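Local structure of Pyrsv_gp04 (Pyrobaculum spherical virus, 2VXZ) at residues Arg7-Leu10 / Val11-Asp15; Leu34-His38 / Gly39-Ala43; Arg81-Glu84 / Arg85-Thr89; Lys93-Pro97 / Pro98-Asp102; Ala121-Ala125 / Ile126-Phe130. The protein is of unknown function but is probably a viral transcriptional regulator of the helix-turn-helix kind. One frame throughout, in Å; residues are numbered along the deposited sequence. Where two conformers were deposited one is given.

Contact 1 of 5, residues Arg7-Leu10 / Val11-Asp15; sequences REVL and VRLRD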
# COMPACT_ATOMS: atom_id res chain seq x y z
N ARG A 7 -7.10 -23.32 18.36
CA ARG A 7 -7.09 -22.04 19.08
C ARG A 7 -6.20 -21.01 18.42
O ARG A 7 -6.59 -19.85 18.29
CB ARG A 7 -6.60 -22.21 20.52
CG ARG A 7 -7.66 -22.66 21.52
CD ARG A 7 -8.87 -21.74 21.56
NE ARG A 7 -8.56 -20.38 22.01
CZ ARG A 7 -9.44 -19.38 22.01
NH1 ARG A 7 -10.68 -19.55 21.56
NH2 ARG A 7 -9.07 -18.18 22.43
N GLU A 8 -4.99 -21.41 18.04
CA GLU A 8 -4.08 -20.43 17.46
C GLU A 8 -4.64 -19.92 16.13
O GLU A 8 -4.66 -18.72 15.91
CB GLU A 8 -2.66 -20.99 17.29
CG GLU A 8 -1.58 -19.87 17.18
CD GLU A 8 -1.41 -19.03 18.46
OE1 GLU A 8 -1.98 -19.42 19.50
OE2 GLU A 8 -0.73 -17.95 18.43
N VAL A 9 -5.12 -20.82 15.28
CA VAL A 9 -5.63 -20.41 13.96
C VAL A 9 -6.90 -19.56 14.07
O VAL A 9 -7.01 -18.54 13.40
CB VAL A 9 -5.88 -21.63 13.04
CG1 VAL A 9 -6.66 -21.22 11.78
CG2 VAL A 9 -4.54 -22.26 12.66
N LEU A 10 -7.84 -19.96 14.91
CA LEU A 10 -9.08 -19.20 15.10
C LEU A 10 -8.80 -17.76 15.55
O LEU A 10 -9.36 -16.81 14.99
CB LEU A 10 -9.99 -19.90 16.10
CG LEU A 10 -11.32 -19.21 16.42
CD1 LEU A 10 -12.42 -20.22 16.67
CD2 LEU A 10 -11.17 -18.26 17.62
N VAL A 11 -7.94 -17.61 16.55
CA VAL A 11 -7.60 -16.29 17.08
C VAL A 11 -6.90 -15.44 16.02
O VAL A 11 -7.22 -14.28 15.82
CB VAL A 11 -6.71 -16.41 18.35
CG1 VAL A 11 -6.00 -15.09 18.64
CG2 VAL A 11 -7.54 -16.85 19.53
N ARG A 12 -5.95 -16.04 15.31
CA ARG A 12 -5.22 -15.31 14.29
C ARG A 12 -6.09 -14.90 13.10
O ARG A 12 -5.94 -13.81 12.60
CB ARG A 12 -4.02 -16.13 13.79
CG ARG A 12 -3.03 -16.51 14.89
CD ARG A 12 -2.63 -15.35 15.77
NE ARG A 12 -1.21 -15.42 16.14
CZ ARG A 12 -0.45 -14.35 16.38
NH1 ARG A 12 -0.97 -13.14 16.32
NH2 ARG A 12 0.83 -14.49 16.70
N LEU A 13 -7.00 -15.76 12.67
CA LEU A 13 -7.91 -15.40 11.57
C LEU A 13 -8.77 -14.21 11.97
O LEU A 13 -8.95 -13.27 11.20
CB LEU A 13 -8.82 -16.57 11.21
CG LEU A 13 -8.12 -17.76 10.54
CD1 LEU A 13 -9.08 -18.92 10.39
CD2 LEU A 13 -7.52 -17.38 9.19
N ARG A 14 -9.29 -14.27 13.20
CA ARG A 14 -10.12 -13.22 13.79
C ARG A 14 -9.35 -11.89 13.85
O ARG A 14 -9.85 -10.83 13.48
CB ARG A 14 -10.51 -13.70 15.20
CG ARG A 14 -11.52 -12.92 15.97
CD ARG A 14 -11.88 -13.71 17.25
NE ARG A 14 -12.97 -14.67 17.05
CZ ARG A 14 -13.26 -15.68 17.88
NH1 ARG A 14 -12.53 -15.91 18.97
NH2 ARG A 14 -14.29 -16.48 17.62
N ASP A 15 -8.10 -11.98 14.31
CA ASP A 15 -7.24 -10.81 14.40
C ASP A 15 -6.92 -10.17 13.06
O ASP A 15 -6.91 -8.95 12.96
CB ASP A 15 -5.95 -11.15 15.14
CG ASP A 15 -6.17 -11.45 16.62
OD1 ASP A 15 -7.28 -11.24 17.16
OD2 ASP A 15 -5.22 -11.92 17.24
O HOH W 1 -13.84 -18.48 20.80
O HOH W 2 1.81 -16.15 18.65
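E8 OE2 is held by two partners. R12 NE lies 3.4 Å from E8 OE2, a long salt bridge, and a water donates to the same oxygen at 3.1 Å. That water also accepts a weak bond from R12 NH2. The E8 carboxylate and the R12 guanidinium stand almost at right angles, 86° apart, which excludes a flat, two-pronged pairing. R12 is further committed to L34 O, to which NH1 donates. E8 CG stands anti to the backbone N (chi1 -159°), and a bend at chi2 brings the carboxylate back alongside R12.

E8 and R12 lie one turn apart on helix 7-20, the first helix of the modelled chain. V9 and L13 run side by side on another face of it, with V9 CG1 3.6 Å from L13 CD1, and both also touch L44 of helix 38-50. L13 is buried there, while R7 and R14 are exposed. On their side, V11 CG2 lies over a face of the R7 guanidinium, 3.5 Å from R7 NH2. One water accepts weak bonds at the edges of the R7 and R14 guanidinium groups, linking two like charges whose NH1 atoms are 4.8 Å apart.

Contact 2 of 5, residues Leu34-His38 / Gly39-Ala43; sequences LGLSH and GRAKA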
# COMPACT_ATOMS: atom_id res chain seq x y z
N LEU A 34 0.92 -8.20 13.97
CA LEU A 34 0.45 -9.36 14.73
C LEU A 34 1.56 -10.28 15.22
O LEU A 34 1.28 -11.28 15.88
CB LEU A 34 -0.55 -10.15 13.88
CG LEU A 34 -1.79 -9.37 13.43
CD1 LEU A 34 -2.79 -10.28 12.74
CD2 LEU A 34 -2.45 -8.68 14.61
N GLY A 35 2.81 -9.96 14.92
CA GLY A 35 3.95 -10.77 15.37
C GLY A 35 3.98 -12.16 14.76
O GLY A 35 4.38 -13.13 15.43
N LEU A 36 3.57 -12.25 13.50
CA LEU A 36 3.54 -13.52 12.76
C LEU A 36 4.79 -13.71 11.94
O LEU A 36 5.38 -12.75 11.48
CB LEU A 36 2.34 -13.55 11.82
CG LEU A 36 0.97 -13.71 12.47
CD1 LEU A 36 -0.16 -13.37 11.50
CD2 LEU A 36 0.81 -15.12 13.05
N SER A 37 5.20 -14.97 11.74
CA SER A 37 6.18 -15.28 10.69
C SER A 37 5.59 -15.01 9.29
O SER A 37 4.38 -14.96 9.10
CB SER A 37 6.59 -16.74 10.75
OG SER A 37 5.44 -17.56 10.79
N HIS A 38 6.46 -14.86 8.30
CA HIS A 38 5.99 -14.71 6.93
C HIS A 38 5.06 -15.87 6.53
O HIS A 38 3.98 -15.63 5.96
CB HIS A 38 7.16 -14.64 5.97
CG HIS A 38 6.78 -14.27 4.57
ND1 HIS A 38 5.86 -13.29 4.29
CD2 HIS A 38 7.22 -14.73 3.37
CE1 HIS A 38 5.73 -13.17 2.98
NE2 HIS A 38 6.55 -14.03 2.40
N GLY A 39 5.49 -17.09 6.82
CA GLY A 39 4.76 -18.30 6.45
C GLY A 39 3.38 -18.38 7.06
O GLY A 39 2.42 -18.66 6.35
N ARG A 40 3.28 -18.16 8.37
CA ARG A 40 1.98 -18.20 9.05
C ARG A 40 1.04 -17.14 8.48
O ARG A 40 -0.13 -17.42 8.21
CB ARG A 40 2.14 -18.04 10.57
CG ARG A 40 2.76 -19.25 11.24
CD ARG A 40 2.68 -19.13 12.76
NE ARG A 40 3.21 -20.33 13.42
CZ ARG A 40 4.51 -20.56 13.66
NH1 ARG A 40 5.45 -19.71 13.27
NH2 ARG A 40 4.87 -21.68 14.28
N ALA A 41 1.54 -15.91 8.28
CA ALA A 41 0.67 -14.85 7.76
C ALA A 41 0.13 -15.23 6.38
O ALA A 41 -1.06 -15.09 6.10
CB ALA A 41 1.40 -13.50 7.71
N LYS A 42 1.01 -15.71 5.51
CA LYS A 42 0.58 -16.11 4.19
C LYS A 42 -0.41 -17.28 4.23
O LYS A 42 -1.36 -17.31 3.46
CB LYS A 42 1.79 -16.44 3.31
CG LYS A 42 2.56 -15.18 2.90
CD LYS A 42 3.41 -15.41 1.68
CE LYS A 42 2.57 -15.62 0.42
NZ LYS A 42 1.90 -14.36 -0.01
N ALA A 43 -0.19 -18.24 5.13
CA ALA A 43 -1.07 -19.42 5.21
C ALA A 43 -2.45 -18.99 5.70
O ALA A 43 -3.47 -19.45 5.19
CB ALA A 43 -0.48 -20.50 6.14
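S37 OG accepts two bonds from R40, one from the backbone and one from the side chain. R40 N and R40 NH1 each lie 3.3 Å from S37 OG. The first is the straighter, at 158° against 146° for the second. The hydroxyl stands between the S37 backbone N and carbonyl carbon (chi1 51°), which turns it toward the first turn of the helix. The R40 chain runs extended from CG to NE past this oxygen, with R40 CG 3.2 Å from S37 OG. S37 OG lies at the edge of the R40 guanidinium, somewhat out of its plane.

S37 is thus the N-cap of helix 38-50. Before it, G35 closes helix 27-34 in a Schellman motif with positive phi, so the link is a short turn between two helices. Helices 7-20, 27-34 and 38-50, followed by the hairpin 55-59/62-66, resemble a winged helix-turn-helix.

The inner side is buried and apolar. A41 touches T27 and Q31 of helix 27-34, and L36 CD1 lies 4.1 Å from A41 CB. L36 also packs on R12 of helix 7-20. The other side faces solvent. There exposed H38 lies close alongside K42, pointing the same way, and K42 CG sits over the imidazole face, 4.1 Å from the H38 ring centroid, in a CH-pi contact. H38 ND1 is hydrogen-bonded to Q31, which probably limits rotation of the ring, while K42 NZ lies close to the like charge of R56.

Contact 3 of 5, residues Arg81-Glu84 / Arg85-Thr89; sequences REVE and RLVTT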
# COMPACT_ATOMS: atom_id res chain seq x y z
N ARG A 81 -5.69 10.66 -3.54
CA ARG A 81 -5.94 11.98 -2.96
C ARG A 81 -4.75 12.50 -2.17
O ARG A 81 -4.44 13.70 -2.24
CB ARG A 81 -7.19 11.97 -2.07
CG ARG A 81 -8.49 11.78 -2.84
CD ARG A 81 -9.70 12.09 -1.97
NE ARG A 81 -9.75 11.24 -0.79
CZ ARG A 81 -10.36 10.05 -0.71
NH1 ARG A 81 -11.00 9.52 -1.74
NH2 ARG A 81 -10.31 9.38 0.44
N GLU A 82 -4.08 11.62 -1.43
CA GLU A 82 -2.91 12.01 -0.65
C GLU A 82 -1.76 12.40 -1.56
O GLU A 82 -1.15 13.43 -1.33
CB GLU A 82 -2.47 10.91 0.31
CG GLU A 82 -3.40 10.71 1.48
CD GLU A 82 -3.36 11.86 2.47
OE1 GLU A 82 -2.30 12.08 3.08
OE2 GLU A 82 -4.37 12.57 2.61
N VAL A 83 -1.47 11.60 -2.59
CA VAL A 83 -0.41 11.97 -3.54
C VAL A 83 -0.74 13.33 -4.18
O VAL A 83 0.11 14.21 -4.26
CB VAL A 83 -0.19 10.90 -4.64
CG1 VAL A 83 0.80 11.41 -5.72
CG2 VAL A 83 0.29 9.59 -4.01
N GLU A 84 -1.98 13.50 -4.62
CA GLU A 84 -2.34 14.73 -5.32
C GLU A 84 -2.33 15.93 -4.40
O GLU A 84 -1.98 17.04 -4.83
CB GLU A 84 -3.70 14.58 -6.01
CG GLU A 84 -3.66 13.54 -7.12
CD GLU A 84 -4.73 13.74 -8.12
OE1 GLU A 84 -5.90 13.44 -7.79
OE2 GLU A 84 -4.40 14.21 -9.24
N ARG A 85 -2.66 15.73 -3.12
CA ARG A 85 -2.54 16.82 -2.13
C ARG A 85 -1.08 17.25 -1.96
O ARG A 85 -0.77 18.46 -1.93
CB ARG A 85 -3.13 16.42 -0.78
CG ARG A 85 -3.04 17.53 0.27
CD ARG A 85 -3.69 17.17 1.56
NE ARG A 85 -3.06 16.00 2.15
CZ ARG A 85 -1.92 16.01 2.84
NH1 ARG A 85 -1.25 17.13 3.07
NH2 ARG A 85 -1.46 14.87 3.33
N LEU A 86 -0.19 16.28 -1.83
CA LEU A 86 1.23 16.58 -1.69
C LEU A 86 1.80 17.26 -2.94
O LEU A 86 2.64 18.15 -2.85
CB LEU A 86 2.02 15.31 -1.35
CG LEU A 86 1.69 14.62 -0.04
CD1 LEU A 86 2.42 13.26 0.05
CD2 LEU A 86 2.00 15.51 1.16
N VAL A 87 1.33 16.84 -4.11
CA VAL A 87 1.76 17.47 -5.37
C VAL A 87 1.26 18.91 -5.48
O VAL A 87 2.01 19.82 -5.90
CB VAL A 87 1.26 16.65 -6.59
CG1 VAL A 87 1.30 17.49 -7.86
CG2 VAL A 87 2.08 15.37 -6.73
N THR A 88 0.01 19.13 -5.10
CA THR A 88 -0.60 20.46 -5.16
C THR A 88 0.08 21.40 -4.18
O THR A 88 0.47 22.50 -4.56
CB THR A 88 -2.10 20.39 -4.87
OG1 THR A 88 -2.74 19.64 -5.90
CG2 THR A 88 -2.72 21.80 -4.81
N THR A 89 0.23 20.95 -2.93
CA THR A 89 0.80 21.78 -1.87
C THR A 89 2.23 22.21 -2.20
O THR A 89 2.65 23.30 -1.83
CB THR A 89 0.81 21.02 -0.53
OG1 THR A 89 -0.52 20.59 -0.22
CG2 THR A 89 1.33 21.89 0.61
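This is a salt-bridged turn near the C-terminal end of helix 69-89, in which E82 and R85 join three residues apart. R85 NH2 donates to E82 OE1 at 2.9 Å with an N-H...O angle of 159°. The carboxylate oxygen lies in the guanidinium plane, at its edge. The nitrogen, however, meets it from above the carboxylate plane, and the two planes are 46° apart. R85 CG is anti to the backbone N (chi1 -179°), and a bend at chi3 turns the guanidinium back to E82. Both ends have second partners: D107 forms a salt bridge with R85 NH2, and Q109 is hydrogen-bonded to E82 OE2. The polar cluster therefore ties the long helix to D107, in the link after helix 97-106, and to the start of helix 108-115.

V83 faces the interior on another side of the helix. V83 CG1 is 4.3 Å from V87 CG2, and both valines pack on helix 125-139. L86 is turned to L103 and I104 of helix 97-106. Near the helix end R85 O accepts from T89 N at 2.9 Å. E84 OE2 forms a salt bridge with R156.

Contact 4 of 5, residues Lys93-Pro97 / Pro98-Asp102; sequences KFISP and PRLHD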
# COMPACT_ATOMS: atom_id res chain seq x y z
N LYS A 93 5.70 19.94 -10.72
CA LYS A 93 5.50 19.72 -12.14
C LYS A 93 6.01 18.33 -12.54
O LYS A 93 5.73 17.84 -13.63
CB LYS A 93 6.22 20.81 -12.93
CG LYS A 93 5.81 22.23 -12.52
CD LYS A 93 4.31 22.45 -12.60
CE LYS A 93 3.87 23.85 -12.17
NZ LYS A 93 4.56 24.32 -10.93
N PHE A 94 6.75 17.69 -11.64
CA PHE A 94 7.21 16.33 -11.86
C PHE A 94 7.35 15.65 -10.52
O PHE A 94 7.46 16.32 -9.49
CB PHE A 94 8.55 16.31 -12.60
CG PHE A 94 9.68 16.89 -11.81
CD1 PHE A 94 10.49 16.09 -11.03
CD2 PHE A 94 9.92 18.26 -11.82
CE1 PHE A 94 11.53 16.62 -10.29
CE2 PHE A 94 10.94 18.81 -11.07
CZ PHE A 94 11.76 17.99 -10.31
N ILE A 95 7.37 14.31 -10.53
CA ILE A 95 7.48 13.54 -9.30
C ILE A 95 8.12 12.18 -9.60
O ILE A 95 7.97 11.63 -10.69
CB ILE A 95 6.10 13.39 -8.61
CG1 ILE A 95 6.25 12.84 -7.19
CG2 ILE A 95 5.17 12.52 -9.44
CD1 ILE A 95 5.11 13.19 -6.29
N SER A 96 8.87 11.67 -8.62
CA SER A 96 9.57 10.41 -8.71
C SER A 96 9.28 9.62 -7.42
O SER A 96 8.87 10.20 -6.43
CB SER A 96 11.07 10.63 -8.84
OG SER A 96 11.63 11.23 -7.66
N PRO A 97 9.49 8.30 -7.43
CA PRO A 97 9.22 7.54 -6.21
C PRO A 97 9.99 8.02 -4.96
O PRO A 97 9.39 8.11 -3.89
CB PRO A 97 9.56 6.10 -6.62
CG PRO A 97 9.37 6.09 -8.11
CD PRO A 97 9.88 7.43 -8.55
N PRO A 98 11.30 8.33 -5.09
CA PRO A 98 12.01 8.82 -3.91
C PRO A 98 11.48 10.16 -3.43
O PRO A 98 11.38 10.39 -2.23
CB PRO A 98 13.45 8.97 -4.40
CG PRO A 98 13.55 8.09 -5.57
CD PRO A 98 12.23 8.16 -6.22
N ARG A 99 11.15 11.05 -4.35
CA ARG A 99 10.60 12.35 -3.95
C ARG A 99 9.25 12.20 -3.25
O ARG A 99 8.96 12.89 -2.27
CB ARG A 99 10.51 13.28 -5.15
CG ARG A 99 11.87 13.85 -5.51
CD ARG A 99 11.81 14.72 -6.74
NE ARG A 99 11.04 15.95 -6.55
CZ ARG A 99 11.55 17.17 -6.41
NH1 ARG A 99 12.87 17.38 -6.37
NH2 ARG A 99 10.73 18.21 -6.28
N LEU A 100 8.42 11.30 -3.75
CA LEU A 100 7.13 11.03 -3.14
C LEU A 100 7.33 10.42 -1.77
O LEU A 100 6.67 10.80 -0.81
CB LEU A 100 6.28 10.13 -4.02
CG LEU A 100 4.93 9.73 -3.44
CD1 LEU A 100 4.07 10.97 -3.15
CD2 LEU A 100 4.20 8.75 -4.37
N HIS A 101 8.25 9.45 -1.66
CA HIS A 101 8.54 8.89 -0.34
C HIS A 101 8.91 10.00 0.64
O HIS A 101 8.40 10.04 1.78
CB HIS A 101 9.66 7.85 -0.38
CG HIS A 101 9.87 7.16 0.94
ND1 HIS A 101 10.97 7.39 1.73
CD2 HIS A 101 9.10 6.28 1.61
CE1 HIS A 101 10.88 6.66 2.83
NE2 HIS A 101 9.74 5.99 2.79
N ASP A 102 9.79 10.90 0.21
CA ASP A 102 10.24 11.97 1.08
C ASP A 102 9.08 12.88 1.48
O ASP A 102 8.98 13.26 2.65
CB ASP A 102 11.33 12.79 0.42
CG ASP A 102 12.31 13.38 1.42
OD1 ASP A 102 12.94 12.62 2.18
OD2 ASP A 102 12.46 14.61 1.43
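F94 and R99 meet at a slant, with the ring and the guanidinium planes 41° apart. F94 CE1 lies over one face of the guanidinium, offset toward its rim, and is 3.8 Å from R99 NE. Neither group is stacked flat on the other. F94 CG sits between its backbone N and carbonyl carbon (chi1 66°), which brings the ring to R99. The R99 chain bends at chi3 and brings its guanidinium back beside the F94 ring. This pair is exposed.

I95 and L100 approach each other on the buried side, also at a slant, with I95 CD1 4.0 Å from L100 CD1. Both reach L135 of helix 125-139, and helix 69-89 adds V87 and V83.

Between the two pairs the chain passes from strand 94-95, which is paired with strand 151-152, into helix 97-106. S96 is the N-cap of that helix. R99 N makes a weak capping bond of 3.3 Å to S96 OG. The same hydroxyl is hydrogen-bonded to E148, its stronger partner. S96 O receives L100 N at 2.9 Å, nearly along the C=O axis.

Two prolines form the first turn, where the lack of an N-H costs no helix bond. Their rings lie side by side and point the same way. P97 CD and P98 CD are 3.4 Å apart, a little inside usual van der Waals contact, a closeness that comes with adjacent rings. P97 O takes the N-H of H101 at 2.8 Å. The buried H101 ring is hydrogen-bonded through NE2 to I120 O.

Contact 5 of 5, residues Ala121-Ala125 / Ile126-Phe130; sequences AHRTA and IILSF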
# COMPACT_ATOMS: atom_id res chain seq x y z
N ALA A 121 8.54 3.65 6.77
CA ALA A 121 9.51 4.50 7.49
C ALA A 121 10.82 4.68 6.73
O ALA A 121 11.38 5.77 6.71
CB ALA A 121 9.79 3.95 8.88
N HIS A 122 11.29 3.59 6.12
CA HIS A 122 12.60 3.54 5.49
C HIS A 122 12.46 3.45 3.98
O HIS A 122 11.53 2.83 3.46
CB HIS A 122 13.39 2.35 6.04
CG HIS A 122 13.61 2.42 7.52
ND1 HIS A 122 14.38 3.40 8.10
CD2 HIS A 122 13.15 1.65 8.54
CE1 HIS A 122 14.40 3.23 9.41
NE2 HIS A 122 13.65 2.18 9.70
N ARG A 123 13.37 4.11 3.27
CA ARG A 123 13.35 4.12 1.80
C ARG A 123 14.00 2.84 1.29
O ARG A 123 15.21 2.76 1.08
CB ARG A 123 14.06 5.35 1.25
CG ARG A 123 13.91 5.51 -0.26
CD ARG A 123 14.30 6.92 -0.67
NE ARG A 123 13.52 7.86 0.12
CZ ARG A 123 13.82 9.12 0.34
NH1 ARG A 123 14.88 9.67 -0.23
NH2 ARG A 123 13.05 9.85 1.13
N THR A 124 13.17 1.82 1.12
CA THR A 124 13.63 0.54 0.65
C THR A 124 13.26 0.35 -0.80
O THR A 124 12.40 1.06 -1.35
CB THR A 124 13.00 -0.59 1.47
OG1 THR A 124 11.58 -0.56 1.26
CG2 THR A 124 13.33 -0.44 2.96
N ALA A 125 13.88 -0.64 -1.43
CA ALA A 125 13.53 -1.02 -2.80
C ALA A 125 12.04 -1.35 -2.89
O ALA A 125 11.37 -0.97 -3.85
CB ALA A 125 14.34 -2.23 -3.25
N ILE A 126 11.53 -2.06 -1.89
CA ILE A 126 10.13 -2.46 -1.84
C ILE A 126 9.19 -1.27 -1.83
O ILE A 126 8.26 -1.22 -2.64
CB ILE A 126 9.84 -3.35 -0.62
CG1 ILE A 126 10.51 -4.71 -0.81
CG2 ILE A 126 8.32 -3.52 -0.42
CD1 ILE A 126 10.50 -5.57 0.44
N ILE A 127 9.42 -0.31 -0.95
CA ILE A 127 8.52 0.84 -0.88
C ILE A 127 8.65 1.72 -2.13
O ILE A 127 7.66 2.29 -2.59
CB ILE A 127 8.69 1.67 0.41
CG1 ILE A 127 7.48 2.61 0.62
CG2 ILE A 127 9.94 2.49 0.35
CD1 ILE A 127 6.12 1.92 0.68
N LEU A 128 9.85 1.82 -2.70
CA LEU A 128 9.99 2.57 -3.94
C LEU A 128 9.20 1.95 -5.10
O LEU A 128 8.57 2.65 -5.89
CB LEU A 128 11.46 2.73 -4.32
CG LEU A 128 12.26 3.66 -3.39
CD1 LEU A 128 13.73 3.64 -3.73
CD2 LEU A 128 11.70 5.09 -3.48
N SER A 129 9.21 0.62 -5.19
CA SER A 129 8.45 -0.10 -6.20
C SER A 129 6.94 0.11 -6.00
O SER A 129 6.19 0.29 -6.96
CB SER A 129 8.81 -1.59 -6.15
OG SER A 129 8.16 -2.32 -7.17
N PHE A 130 6.51 0.09 -4.74
CA PHE A 130 5.11 0.31 -4.38
C PHE A 130 4.68 1.72 -4.81
O PHE A 130 3.66 1.91 -5.46
CB PHE A 130 4.93 0.14 -2.87
CG PHE A 130 3.54 0.44 -2.37
CD1 PHE A 130 2.57 -0.54 -2.34
CD2 PHE A 130 3.22 1.71 -1.90
CE1 PHE A 130 1.29 -0.27 -1.87
CE2 PHE A 130 1.96 1.98 -1.42
CZ PHE A 130 0.99 0.99 -1.40
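An N-terminal helix cap forms here, where the loop after helix 108-115 enters helix 125-139. T124 is the N-cap residue, and T124 OG1 accepts from I127 N at 3.1 Å. The bond is nearly straight, at 169°. The hydroxyl stands between the T124 backbone N and carbonyl carbon (chi1 63°), the rotation that brings it over the first turn. T124 O takes L128 N at 3.0 Å, and A125 O takes S129 N at the same distance of 3.0 Å.

Around the cap, aliphatic carbons meet both carbonyl oxygens and other carbons. The methyl I127 CG2 turns back against the loop and lies 3.3 Å from T124 O. It also comes 3.5 Å from H122 O and touches R123 CA. I127 is buried and packs on I118, I120 and H101. R123 and L128 cross at an angle. The aliphatic R123 CG lies 3.9 Å from L128 CD2, near both methyls of the leucine. L128 continues onto P97 and P98 of helix 97-106.

R123 is the centre of an inverse gamma turn, just before the cap. Beyond CG its chain bends at chi3. There its guanidinium finds D102, in a salt bridge to NH2, and H101 ND1, in a hydrogen bond with NE. S129 OG is hydrogen-bonded to N61.

The threonine thus satisfies an amide that has no earlier helical carbonyl to bind. R123 probably has its position set both by leucine packing on its stem and by charge at its tip.

From the N terminus, contact 1 lies within helix 7-20. Contact 2 follows, turning helix 27-34 into helix 38-50. The two touch where helix 7-20 meets the turn at 34-36, and they form one end of the molecule. Contact 3 lies late in helix 69-89, on the opposite side of the chain's centre, its centre about 38 Å from that of contact 1. Contact 4 leads strand 94-95 into helix 97-106, and contact 5 opens helix 125-139. Contacts 3 and 4 touch through V87 and I95; contacts 4 and 5 join the starts of their two helices. All five are local and in series. None nests or crosses, and none closes a long loop.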